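Local coordinates for protein actinorhodin polyketide putative beta-ketoacyl synthase 2 (Streptomyces coelicolor A3, PDB 1TQY) that probably acts as the chain length factor partner of a ketosynthase, helping to set polyketide length in actinorhodin biosynthesis, at residues B[53-61]-B[232-240]. Residues are numbered along the deposited sequence; the frame is centred on the assembly and turned at random.
Sequences ATLAGQIDD and GYVPGEGGA. With NA (sodium ion), chain K.
The I59 N-H comes to the edge of the flat E237 carboxylate at one oxygen. OE2 takes the I59 N-H at 2.8 Å, nearly straight (170° at the hydrogen), on its anti lone pair, the one turned away from OE1. The same OE2 forms a salt bridge with R45, and OE1 is hydrogen-bonded to S197. Partners on both oxygens should fix the rotation of the carboxylate, and the arginine probably keeps it ionised. CG of E237 sits between its own backbone N and carbonyl carbon (chi1 74°), and the chain beyond is extended, which carries the carboxylate to the I59 amide. CG1 of I59 lies 3.9 Å from CG of E237, and the two side chains cross at a slant. The I59 side chain also covers E237 O, with CD1 of I59 at 3.7 Å from it. This buried oxygen has no hydrogen-bond partner in the model.

The other flat groups are peptides. G57 N donates to P235 O at 2.7 Å, and E237 N donates back to G57 O at 3.0 Å. The two bonds flank G236, whose CA is only 3.9 Å from CA of G57. G57 has no side chain to crowd the G236 CA. Before the bridge, CG1 of V234 reaches A56 CA at 3.6 Å. It is anti to the backbone N of V234 (chi1 171°), which turns it to the 53-61 backbone. A56 and P235 also pack on W204 of helix 201-208.

Q58 O binds the sodium ion at 2.3 Å, together with P21 O and waters. The CB of Q58 points away from 232-240, and its OE1 accepts from T44 N. The arrangement is a single parallel beta bridge, G57 with G236. In this ketosynthase-type thiolase fold it joins strand 55-57 to the loop entering core strand 238-246, beside the sodium site.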
# COMPACT_ATOMS: atom_id res chain seq x y z
N ALA B 53 13.39 24.29 -8.17
CA ALA B 53 13.79 23.86 -6.84
C ALA B 53 15.17 23.23 -6.96
O ALA B 53 15.43 22.51 -7.92
CB ALA B 53 12.79 22.84 -6.29
N THR B 54 16.04 23.49 -5.99
CA THR B 54 17.40 22.96 -6.04
C THR B 54 17.92 22.38 -4.74
O THR B 54 19.02 21.83 -4.70
CB THR B 54 18.38 24.07 -6.44
OG1 THR B 54 18.36 25.09 -5.43
CG2 THR B 54 18.00 24.67 -7.77
N LEU B 55 17.14 22.50 -3.68
CA LEU B 55 17.57 22.00 -2.38
C LEU B 55 16.87 20.71 -1.97
O LEU B 55 15.69 20.53 -2.25
CB LEU B 55 17.33 23.07 -1.31
CG LEU B 55 18.14 24.36 -1.38
CD1 LEU B 55 17.78 25.22 -0.16
CD2 LEU B 55 19.63 24.06 -1.38
N ALA B 56 17.61 19.83 -1.31
CA ALA B 56 17.07 18.56 -0.85
C ALA B 56 17.90 17.96 0.27
O ALA B 56 19.06 18.33 0.47
CB ALA B 56 16.99 17.57 -2.00
N GLY B 57 17.29 17.05 1.02
CA GLY B 57 17.98 16.37 2.10
C GLY B 57 18.60 15.09 1.56
O GLY B 57 17.94 14.06 1.50
N GLN B 58 19.86 15.16 1.16
CA GLN B 58 20.55 13.99 0.63
C GLN B 58 21.37 13.27 1.67
O GLN B 58 21.88 13.88 2.60
CB GLN B 58 21.50 14.37 -0.50
CG GLN B 58 20.87 14.77 -1.80
CD GLN B 58 21.92 15.21 -2.82
OE1 GLN B 58 21.59 15.58 -3.94
NE2 GLN B 58 23.18 15.17 -2.43
N ILE B 59 21.46 11.95 1.50
CA ILE B 59 22.29 11.13 2.37
C ILE B 59 23.52 10.91 1.50
O ILE B 59 23.44 10.27 0.46
CB ILE B 59 21.62 9.78 2.67
CG1 ILE B 59 20.36 10.00 3.53
CG2 ILE B 59 22.61 8.86 3.39
CD1 ILE B 59 19.62 8.72 3.88
N ASP B 60 24.66 11.49 1.89
CA ASP B 60 25.87 11.37 1.07
C ASP B 60 26.97 10.49 1.63
O ASP B 60 28.02 10.38 1.02
CB ASP B 60 26.47 12.76 0.79
CG ASP B 60 25.51 13.69 0.09
OD1 ASP B 60 24.89 13.28 -0.92
OD2 ASP B 60 25.39 14.84 0.54
N ASP B 61 26.74 9.86 2.77
CA ASP B 61 27.77 9.01 3.34
C ASP B 61 27.34 7.56 3.36
O ASP B 61 27.80 6.78 4.19
CB ASP B 61 28.09 9.47 4.76
CG ASP B 61 26.84 9.62 5.60
OD1 ASP B 61 26.97 9.90 6.81
OD2 ASP B 61 25.73 9.45 5.04
N GLY B 232 7.33 26.68 1.44
CA GLY B 232 7.41 25.36 0.84
C GLY B 232 8.31 24.43 1.62
O GLY B 232 9.14 24.89 2.41
N TYR B 233 8.17 23.13 1.41
CA TYR B 233 9.01 22.18 2.13
C TYR B 233 10.18 21.77 1.26
O TYR B 233 10.15 21.94 0.03
CB TYR B 233 8.19 20.95 2.55
CG TYR B 233 7.84 19.99 1.43
CD1 TYR B 233 8.70 18.95 1.08
CD2 TYR B 233 6.63 20.12 0.73
CE1 TYR B 233 8.36 18.05 0.06
CE2 TYR B 233 6.29 19.24 -0.29
CZ TYR B 233 7.16 18.20 -0.62
OH TYR B 233 6.81 17.31 -1.61
N VAL B 234 11.23 21.26 1.89
CA VAL B 234 12.40 20.77 1.17
C VAL B 234 12.29 19.24 1.18
O VAL B 234 12.10 18.64 2.23
CB VAL B 234 13.72 21.20 1.87
CG1 VAL B 234 14.91 20.49 1.21
CG2 VAL B 234 13.92 22.73 1.74
N PRO B 235 12.37 18.60 -0.00
CA PRO B 235 12.28 17.13 -0.10
C PRO B 235 13.54 16.51 0.52
O PRO B 235 14.59 17.15 0.59
CB PRO B 235 12.27 16.87 -1.60
CG PRO B 235 11.86 18.17 -2.20
CD PRO B 235 12.50 19.20 -1.33
N GLY B 236 13.44 15.26 0.96
CA GLY B 236 14.59 14.58 1.52
C GLY B 236 14.50 13.11 1.16
O GLY B 236 13.48 12.68 0.61
N GLU B 237 15.54 12.33 1.45
CA GLU B 237 15.50 10.89 1.17
C GLU B 237 15.88 10.21 2.47
O GLU B 237 16.65 10.77 3.26
CB GLU B 237 16.50 10.50 0.07
CG GLU B 237 17.96 10.51 0.52
CD GLU B 237 18.94 10.10 -0.59
OE1 GLU B 237 18.53 9.42 -1.56
OE2 GLU B 237 20.14 10.45 -0.48
N GLY B 238 15.33 9.03 2.72
CA GLY B 238 15.66 8.34 3.95
C GLY B 238 14.44 7.99 4.75
O GLY B 238 13.32 7.97 4.24
N GLY B 239 14.66 7.69 6.03
CA GLY B 239 13.56 7.33 6.90
C GLY B 239 14.01 6.49 8.07
O GLY B 239 15.13 6.64 8.57
N ALA B 240 13.14 5.60 8.52
CA ALA B 240 13.47 4.75 9.64
C ALA B 240 12.67 3.47 9.62
O ALA B 240 11.60 3.38 9.03
CB ALA B 240 13.22 5.49 10.94
NA NA K . 23.25 14.99 4.07
O HOH W 1 23.59 16.82 1.72
O HOH W 2 24.37 13.44 4.30
O HOH W 3 24.60 16.50 5.24